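Local coordinates for protein ATP-dependent Clp protease proteolytic subunit (Listeria monocytogenes, PDB 4JCQ) that forms the proteolytic core of the Clp machine, a serine peptidase of the S14 family that probably degrades misfolded proteins in an ATP-dependent process, at residues 17-22 and 42-47; 115-120 and 145-150; 169-174 and 180-185. One frame throughout, in Å; residues are numbered along the deposited sequence.

Interaction 1. Residues 17-22 and 42-47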
loop_
_atom_site.group_PDB
_atom_site.type_symbol
_atom_site.label_atom_id
_atom_site.label_comp_id
_atom_site.label_asym_id
_atom_site.label_seq_id
_atom_site.Cartn_x
_atom_site.Cartn_y
_atom_site.Cartn_z
ATOM N N LYS H 17 24.293 5.280 -0.699
ATOM C CA LYS H 17 25.336 4.877 -1.641
ATOM C C LYS H 17 24.796 4.805 -3.072
ATOM O O LYS H 17 25.558 4.906 -4.038
ATOM C CB LYS H 17 25.946 3.538 -1.223
ATOM C CG LYS H 17 27.372 3.339 -1.700
ATOM C CD LYS H 17 28.084 2.277 -0.882
ATOM C CE LYS H 17 29.568 2.278 -1.185
ATOM N NZ LYS H 17 30.319 1.347 -0.310
ATOM N N LEU H 18 23.480 4.631 -3.195
ATOM C CA LEU H 18 22.796 4.672 -4.486
ATOM C C LEU H 18 22.775 6.101 -5.033
ATOM O O LEU H 18 22.852 6.315 -6.245
ATOM C CB LEU H 18 21.371 4.124 -4.352
ATOM C CG LEU H 18 20.543 3.842 -5.612
ATOM C CD1 LEU H 18 21.133 2.705 -6.435
ATOM C CD2 LEU H 18 19.104 3.528 -5.231
ATOM N N ILE H 19 22.670 7.069 -4.125
ATOM C CA ILE H 19 22.753 8.489 -4.463
ATOM C C ILE H 19 24.184 8.902 -4.833
ATOM O O ILE H 19 24.381 9.807 -5.651
ATOM C CB ILE H 19 22.152 9.367 -3.331
ATOM C CG1 ILE H 19 20.756 9.864 -3.722
ATOM C CG2 ILE H 19 23.031 10.564 -2.998
ATOM C CD1 ILE H 19 19.657 8.830 -3.599
ATOM N N ASP H 20 25.169 8.217 -4.247
ATOM C CA ASP H 20 26.587 8.471 -4.516
ATOM C C ASP H 20 26.999 8.157 -5.956
ATOM O O ASP H 20 27.981 8.710 -6.458
ATOM C CB ASP H 20 27.472 7.688 -3.539
ATOM C CG ASP H 20 27.435 8.250 -2.124
ATOM O OD1 ASP H 20 27.175 9.461 -1.956
ATOM O OD2 ASP H 20 27.677 7.474 -1.176
ATOM N N THR H 21 26.253 7.271 -6.613
ATOM C CA THR H 21 26.518 6.917 -8.012
ATOM C C THR H 21 26.108 8.038 -8.969
ATOM O O THR H 21 26.533 8.057 -10.127
ATOM C CB THR H 21 25.799 5.614 -8.428
ATOM O OG1 THR H 21 24.380 5.808 -8.384
ATOM C CG2 THR H 21 26.184 4.463 -7.512
ATOM N N ARG H 22 25.299 8.971 -8.462
ATOM C CA ARG H 22 24.704 10.070 -9.242
ATOM C C ARG H 22 24.106 9.559 -10.559
ATOM O O ARG H 22 24.428 10.050 -11.646
ATOM C CB ARG H 22 25.690 11.237 -9.469
ATOM C CG ARG H 22 26.868 11.290 -8.504
ATOM C CD ARG H 22 27.153 12.661 -7.899
ATOM N NE ARG H 22 26.742 13.814 -8.703
ATOM C CZ ARG H 22 25.960 14.795 -8.255
ATOM N NH1 ARG H 22 25.641 15.813 -9.045
ATOM N NH2 ARG H 22 25.497 14.769 -7.009
ATOM N N LEU H 42 16.991 14.944 -9.692
ATOM C CA LEU H 42 17.938 15.886 -10.293
ATOM C C LEU H 42 18.243 17.073 -9.379
ATOM O O LEU H 42 19.395 17.504 -9.283
ATOM C CB LEU H 42 17.437 16.379 -11.657
ATOM C CG LEU H 42 17.390 15.382 -12.822
ATOM C CD1 LEU H 42 16.778 16.035 -14.053
ATOM C CD2 LEU H 42 18.769 14.818 -13.146
ATOM N N LEU H 43 17.212 17.589 -8.712
ATOM C CA LEU H 43 17.374 18.694 -7.765
ATOM C C LEU H 43 18.148 18.266 -6.520
ATOM O O LEU H 43 18.962 19.030 -5.998
ATOM C CB LEU H 43 16.014 19.286 -7.378
ATOM C CG LEU H 43 15.279 20.114 -8.440
ATOM C CD1 LEU H 43 13.811 20.278 -8.074
ATOM C CD2 LEU H 43 15.938 21.471 -8.655
ATOM N N LEU H 44 17.892 17.043 -6.059
ATOM C CA LEU H 44 18.594 16.474 -4.913
ATOM C C LEU H 44 20.082 16.287 -5.219
ATOM O O LEU H 44 20.935 16.665 -4.415
ATOM C CB LEU H 44 17.935 15.152 -4.485
ATOM C CG LEU H 44 18.318 14.375 -3.214
ATOM C CD1 LEU H 44 19.384 13.327 -3.502
ATOM C CD2 LEU H 44 18.725 15.272 -2.049
ATOM N N LEU H 45 20.384 15.719 -6.386
ATOM C CA LEU H 45 21.768 15.502 -6.814
ATOM C C LEU H 45 22.523 16.813 -7.037
ATOM O O LEU H 45 23.712 16.911 -6.722
ATOM C CB LEU H 45 21.824 14.626 -8.071
ATOM C CG LEU H 45 21.463 13.143 -7.922
ATOM C CD1 LEU H 45 21.267 12.501 -9.285
ATOM C CD2 LEU H 45 22.507 12.384 -7.113
ATOM N N GLU H 46 21.823 17.814 -7.570
ATOM C CA GLU H 46 22.383 19.152 -7.758
ATOM C C GLU H 46 22.773 19.796 -6.425
ATOM O O GLU H 46 23.834 20.414 -6.319
ATOM C CB GLU H 46 21.397 20.053 -8.510
ATOM C CG GLU H 46 21.887 21.483 -8.696
ATOM C CD GLU H 46 20.857 22.402 -9.322
ATOM O OE1 GLU H 46 19.652 22.275 -9.009
ATOM O OE2 GLU H 46 21.264 23.266 -10.122
ATOM N N SER H 47 21.916 19.640 -5.417
ATOM C CA SER H 47 22.152 20.225 -4.096
ATOM C C SER H 47 23.340 19.592 -3.366
ATOM O O SER H 47 23.959 20.228 -2.512
ATOM C CB SER H 47 20.893 20.139 -3.231
ATOM O OG SER H 47 20.622 18.804 -2.842
#
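Arg22 and Leu45 supply the polar half of this contact. The guanidinium of Arg22 comes end-on to the backbone carbonyl of Leu45 and grips that single oxygen with both terminal nitrogens. The stronger bond of the pair is the one from NH2 of Arg22 to O of Leu45, 2.8 Å long and fairly straight at 159°. NH1 of Arg22 reaches the same O of Leu45 at 3.2 Å and is more bent, 136°. Both arrive from one face of the carbonyl plane, NH2 tilted from it and NH1 well above it, while the oxygen itself lies in the guanidinium plane. A chain bent at chi2 and chi3 brings the group round. Arg22 NH1 has its other, stronger tie to the backbone O of Asp51, and Arg22 NE a weak one to Pro52 O, so the arginine ties the end of helix 32-48 to the loop leading into strand 53-59.

In the Clp protease fold, this is where the N-terminal helix 14-20 gives way to strand 23-27, the outermost strand of the parallel sheet on this side within this chain. Arg22 marks the turn with a positive phi, and its backbone already pairs with Thr54.

Van der Waals contacts of a methyl with polar atoms come next. CD2 of Leu45 sits 3.5 Å from the backbone O of Ile19. The same CD2 of Leu45 lies 3.8 Å from NH2 of Arg22, the leucine running past the arginine in the opposite direction. The apolar pair is Ile19 with Leu44, which cross at about a right angle, CG1 of Ile19 meeting CD1 of Leu44 at 3.7 Å. Leu14 of a neighbouring subunit packs on both.

Interaction 2. Residues 115-120 and 145-150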
loop_
_atom_site.group_PDB
_atom_site.type_symbol
_atom_site.label_atom_id
_atom_site.label_comp_id
_atom_site.label_asym_id
_atom_site.label_seq_id
_atom_site.Cartn_x
_atom_site.Cartn_y
_atom_site.Cartn_z
ATOM N N ILE H 115 12.333 9.048 -33.782
ATOM C CA ILE H 115 12.042 10.453 -33.480
ATOM C C ILE H 115 10.592 10.869 -33.752
ATOM O O ILE H 115 10.228 12.021 -33.515
ATOM C CB ILE H 115 13.032 11.441 -34.149
ATOM C CG1 ILE H 115 12.804 11.529 -35.662
ATOM C CG2 ILE H 115 14.474 11.087 -33.802
ATOM C CD1 ILE H 115 13.363 12.798 -36.272
ATOM N N HIS H 116 9.775 9.931 -34.232
ATOM C CA HIS H 116 8.339 10.168 -34.420
ATOM C C HIS H 116 7.739 10.845 -33.226
ATOM O O HIS H 116 7.976 10.433 -32.091
ATOM C CB HIS H 116 7.598 8.859 -34.666
ATOM C CG HIS H 116 6.094 9.014 -34.723
ATOM N ND1 HIS H 116 5.294 8.718 -33.680
ATOM C CD2 HIS H 116 5.259 9.467 -35.742
ATOM C CE1 HIS H 116 4.012 8.958 -34.016
ATOM N NE2 HIS H 116 3.991 9.415 -35.279
ATOM N N GLN H 117 6.961 11.894 -33.472
ATOM C CA GLN H 117 6.258 12.591 -32.403
ATOM C C GLN H 117 4.756 12.500 -32.642
ATOM O O GLN H 117 4.295 12.737 -33.758
ATOM C CB GLN H 117 6.703 14.057 -32.311
ATOM C CG GLN H 117 8.206 14.273 -32.140
ATOM C CD GLN H 117 8.761 13.728 -30.830
ATOM O OE1 GLN H 117 8.098 13.756 -29.796
ATOM N NE2 GLN H 117 9.997 13.240 -30.870
ATOM N N PRO H 118 3.985 12.137 -31.597
ATOM C CA PRO H 118 2.526 12.076 -31.718
ATOM C C PRO H 118 1.946 13.460 -31.994
ATOM O O PRO H 118 2.358 14.437 -31.367
ATOM C CB PRO H 118 2.077 11.564 -30.344
ATOM C CG PRO H 118 3.203 11.892 -29.421
ATOM C CD PRO H 118 4.444 11.756 -30.250
ATOM N N ALA H 119 1.008 13.535 -32.937
ATOM C CA ALA H 119 0.427 14.811 -33.352
ATOM C C ALA H 119 -0.286 15.526 -32.200
ATOM O O ALA H 119 -0.091 16.725 -31.989
ATOM C CB ALA H 119 -0.516 14.605 -34.528
ATOM N N GLY H 120 -1.098 14.782 -31.454
ATOM C CA GLY H 120 -1.799 15.330 -30.295
ATOM C C GLY H 120 -0.900 15.483 -29.079
ATOM O O GLY H 120 -1.260 16.162 -28.115
ATOM N N ARG H 145 12.281 22.019 -34.259
ATOM C CA ARG H 145 13.424 22.918 -34.073
ATOM C C ARG H 145 14.362 22.411 -32.978
ATOM O O ARG H 145 15.582 22.468 -33.123
ATOM C CB ARG H 145 12.957 24.342 -33.755
ATOM C CG ARG H 145 12.378 25.089 -34.946
ATOM C CD ARG H 145 12.131 26.554 -34.619
ATOM N NE ARG H 145 11.535 27.268 -35.749
ATOM C CZ ARG H 145 10.231 27.503 -35.894
ATOM N NH1 ARG H 145 9.363 27.089 -34.977
ATOM N NH2 ARG H 145 9.794 28.158 -36.960
ATOM N N LEU H 146 13.780 21.911 -31.890
ATOM C CA LEU H 146 14.544 21.324 -30.790
ATOM C C LEU H 146 15.418 20.163 -31.282
ATOM O O LEU H 146 16.622 20.133 -31.026
ATOM C CB LEU H 146 13.595 20.861 -29.676
ATOM C CG LEU H 146 14.151 20.448 -28.308
ATOM C CD1 LEU H 146 13.091 20.639 -27.235
ATOM C CD2 LEU H 146 14.654 19.010 -28.305
ATOM N N ILE H 147 14.809 19.222 -31.997
ATOM C CA ILE H 147 15.522 18.043 -32.492
ATOM C C ILE H 147 16.555 18.414 -33.567
ATOM O O ILE H 147 17.658 17.869 -33.580
ATOM C CB ILE H 147 14.544 16.944 -32.985
ATOM C CG1 ILE H 147 13.661 16.458 -31.825
ATOM C CG2 ILE H 147 15.299 15.769 -33.593
ATOM C CD1 ILE H 147 12.511 15.558 -32.238
ATOM N N ALA H 148 16.204 19.352 -34.445
ATOM C CA ALA H 148 17.131 19.835 -35.477
ATOM C C ALA H 148 18.410 20.431 -34.880
ATOM O O ALA H 148 19.514 20.111 -35.327
ATOM C CB ALA H 148 16.445 20.840 -36.394
ATOM N N GLU H 149 18.253 21.282 -33.866
ATOM C CA GLU H 149 19.386 21.933 -33.207
ATOM C C GLU H 149 20.285 20.926 -32.483
ATOM O O GLU H 149 21.510 21.047 -32.522
ATOM C CB GLU H 149 18.904 23.010 -32.229
ATOM C CG GLU H 149 20.013 23.927 -31.723
ATOM C CD GLU H 149 19.559 24.865 -30.619
ATOM O OE1 GLU H 149 18.512 25.528 -30.781
ATOM O OE2 GLU H 149 20.262 24.951 -29.590
ATOM N N ALA H 150 19.671 19.938 -31.836
ATOM C CA ALA H 150 20.409 18.935 -31.069
ATOM C C ALA H 150 21.174 17.940 -31.948
ATOM O O ALA H 150 22.273 17.512 -31.588
ATOM C CB ALA H 150 19.475 18.198 -30.117
#
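The carboxamide nitrogen of Gln117 donates to two backbone carbonyls while it rests against Ile147. The bond from NE2 of Gln117 to the backbone O of Ile115 is 2.9 Å long but weak, bent to 130° at the hydrogen; the same NE2 also donates to the backbone O of Ser91, the predicted nucleophile. Two carbonyls, one of them weakly bonded, thus help to place this buried nitrogen, and CD1 of Ile147 comes up to NE2 of Gln117 at 3.7 Å. The side chains arrive from opposite directions, one from the loop and one from the helix. The glutamine folds at chi2 (-64°), which turns its amide back toward the start of its own segment.

This loop follows strand 111-114 and carries His116, predicted to be catalytic, as expected in the ClpP family of serine peptidases, and helix 133-151 backs it through Ile147. The backbone O of His116 is hydrogen-bonded to Ser91 OG.

Apolar packing is looser, with CD1 of Ile115 lying 4.4 Å from CG2 of Ile147. Extended at chi2 (170°), the Ile147 side chain sends CD1 to Gln117 while its CG2 branch faces Ile115. Ile158 and Leu98 also pack on Ile147, and Ile94 on Ile115.

Interaction 3. Residues 169-174 and 180-185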
loop_
_atom_site.group_PDB
_atom_site.type_symbol
_atom_site.label_atom_id
_atom_site.label_comp_id
_atom_site.label_asym_id
_atom_site.label_seq_id
_atom_site.Cartn_x
_atom_site.Cartn_y
_atom_site.Cartn_z
ATOM N N SER H 169 18.387 1.859 -36.083
ATOM C CA SER H 169 19.329 1.039 -35.333
ATOM C C SER H 169 20.295 1.963 -34.596
ATOM O O SER H 169 20.348 3.165 -34.879
ATOM C CB SER H 169 20.097 0.104 -36.270
ATOM O OG SER H 169 21.005 0.828 -37.083
ATOM N N VAL H 170 21.054 1.404 -33.659
ATOM C CA VAL H 170 22.021 2.185 -32.885
ATOM C C VAL H 170 23.051 2.883 -33.794
ATOM O O VAL H 170 23.406 4.043 -33.562
ATOM C CB VAL H 170 22.682 1.336 -31.763
ATOM C CG1 VAL H 170 23.583 0.243 -32.333
ATOM C CG2 VAL H 170 23.441 2.222 -30.786
ATOM N N ASN H 171 23.491 2.185 -34.840
ATOM C CA ASN H 171 24.428 2.747 -35.817
ATOM C C ASN H 171 23.811 3.852 -36.673
ATOM O O ASN H 171 24.460 4.861 -36.955
ATOM C CB ASN H 171 25.015 1.645 -36.705
ATOM C CG ASN H 171 26.037 0.788 -35.977
ATOM O OD1 ASN H 171 25.918 -0.436 -35.934
ATOM N ND2 ASN H 171 27.047 1.427 -35.401
ATOM N N GLU H 172 22.557 3.657 -37.077
ATOM C CA GLU H 172 21.816 4.666 -37.837
ATOM C C GLU H 172 21.542 5.913 -36.999
ATOM O O GLU H 172 21.589 7.032 -37.513
ATOM C CB GLU H 172 20.502 4.090 -38.366
ATOM C CG GLU H 172 20.669 3.098 -39.508
ATOM C CD GLU H 172 19.358 2.464 -39.937
ATOM O OE1 GLU H 172 18.470 2.255 -39.080
ATOM O OE2 GLU H 172 19.216 2.164 -41.138
ATOM N N ALA H 173 21.263 5.713 -35.711
ATOM C CA ALA H 173 21.021 6.818 -34.783
ATOM C C ALA H 173 22.288 7.638 -34.553
ATOM O O ALA H 173 22.221 8.851 -34.342
ATOM C CB ALA H 173 20.473 6.294 -33.464
ATOM N N LYS H 174 23.437 6.965 -34.600
ATOM C CA LYS H 174 24.738 7.623 -34.527
ATOM C C LYS H 174 24.979 8.475 -35.776
ATOM O O LYS H 174 25.379 9.636 -35.672
ATOM C CB LYS H 174 25.851 6.586 -34.349
ATOM C CG LYS H 174 27.220 7.163 -34.019
ATOM C CD LYS H 174 28.231 6.050 -33.797
ATOM C CE LYS H 174 29.587 6.591 -33.377
ATOM N NZ LYS H 174 30.297 7.290 -34.483
ATOM N N ASN H 180 26.127 9.961 -29.993
ATOM C CA ASN H 180 27.505 10.346 -30.285
ATOM C C ASN H 180 28.467 9.165 -30.214
ATOM O O ASN H 180 29.347 9.023 -31.066
ATOM C CB ASN H 180 27.974 11.457 -29.344
ATOM C CG ASN H 180 29.233 12.152 -29.836
ATOM O OD1 ASN H 180 30.244 12.206 -29.133
ATOM N ND2 ASN H 180 29.176 12.690 -31.048
ATOM N N GLU H 181 28.291 8.321 -29.199
ATOM C CA GLU H 181 29.207 7.214 -28.949
ATOM C C GLU H 181 28.463 5.966 -28.477
ATOM O O GLU H 181 27.634 6.031 -27.567
ATOM C CB GLU H 181 30.259 7.630 -27.915
ATOM C CG GLU H 181 31.452 6.693 -27.805
ATOM C CD GLU H 181 32.506 7.188 -26.827
ATOM O OE1 GLU H 181 33.323 6.360 -26.372
ATOM O OE2 GLU H 181 32.524 8.399 -26.512
ATOM N N ILE H 182 28.764 4.836 -29.110
ATOM C CA ILE H 182 28.221 3.546 -28.696
ATOM C C ILE H 182 29.213 2.882 -27.745
ATOM O O ILE H 182 30.388 2.710 -28.078
ATOM C CB ILE H 182 27.926 2.631 -29.906
ATOM C CG1 ILE H 182 26.982 3.335 -30.889
ATOM C CG2 ILE H 182 27.337 1.299 -29.448
ATOM C CD1 ILE H 182 26.921 2.703 -32.263
ATOM N N ILE H 183 28.735 2.526 -26.556
ATOM C CA ILE H 183 29.583 1.930 -25.523
ATOM C C ILE H 183 29.049 0.575 -25.054
ATOM O O ILE H 183 27.837 0.358 -24.998
ATOM C CB ILE H 183 29.782 2.878 -24.313
ATOM C CG1 ILE H 183 28.429 3.349 -23.754
ATOM C CG2 ILE H 183 30.660 4.062 -24.706
ATOM C CD1 ILE H 183 28.497 3.978 -22.378
ATOM N N GLU H 184 29.967 -0.327 -24.722
ATOM C CA GLU H 184 29.613 -1.652 -24.228
ATOM C C GLU H 184 30.019 -1.824 -22.762
ATOM O O GLU H 184 29.362 -2.550 -22.013
ATOM C CB GLU H 184 30.271 -2.732 -25.090
ATOM C CG GLU H 184 29.694 -4.129 -24.904
ATOM C CD GLU H 184 30.476 -5.201 -25.644
ATOM O OE1 GLU H 184 30.605 -6.318 -25.099
ATOM O OE2 GLU H 184 30.962 -4.935 -26.765
ATOM N N ASN H 185 31.096 -1.145 -22.367
ATOM C CA ASN H 185 31.659 -1.265 -21.020
ATOM C C ASN H 185 31.782 0.079 -20.299
ATOM O O ASN H 185 31.532 1.136 -20.886
ATOM C CB ASN H 185 33.028 -1.956 -21.075
ATOM C CG ASN H 185 32.954 -3.362 -21.643
ATOM O OD1 ASN H 185 33.524 -3.646 -22.696
ATOM N ND2 ASN H 185 32.248 -4.248 -20.950
#
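A capped helix packs here against the last strand of the parallel sheet, Val170 meeting Ile182: helix 170-176 lies beside strand 181-182, the outermost strand of the Clp protease core on this side within this chain, which pairs with strand 105-108. Ile182 makes most of the contact with the helix. It reaches toward Val170 tip to tip, CG2 of Val170 touching CG1 of Ile182 at 3.7 Å. With chi1 at 68°, Val170 has CG2 anti to its backbone N, and this is the branch that closes on the isoleucine. Asn171 crosses Ile182 at about a right angle, its CB directed away from the strand but its amide swung back until ND2 of Asn171 lies 3.4 Å from CD1 of Ile182.

The helix starts with a capping box. OG of Ser169, the N-cap, accepts from the backbone N of Glu172 at 3.2 Å, and OE1 of Glu172 returns the favour to the backbone N of Ser169 at 3.0 Å, a straight bond at 167°. That same carboxylate oxygen forms a salt bridge with Arg138 of a neighbouring subunit.

Lys174 closes the other end, one helical turn on from Val170. Its aliphatic chain passes obliquely over the isoleucine, CD of Lys174 resting 3.9 Å from CD1 of Ile182. Its first three torsions, all extended, carry CE of Lys174 to 3.4 Å from the backbone O of Asn180.

In the fold
Interaction 2 is the buried one, its centre about 11 Å from that of the chain; interaction 1 is partly buried and interaction 3 lies at the surface. Interactions 1 and 3 lie at the two outermost strands of the parallel sheet within this chain, interaction 1 just before strand 23-27 begins, interaction 3 at 181-182, with centres about 26 Å apart. Both touch the same neighbouring subunit. Interaction 2 involves neither of those strands and backs the loop of the predicted catalytic histidine. The chemistry follows: an arginine-to-carbonyl grip beside leucines in 1, a glutamine amide against an isoleucine in 2, and in 3 aliphatic contacts of valine, isoleucine and a lysine chain, with an amide nitrogen and a carbonyl at the edge.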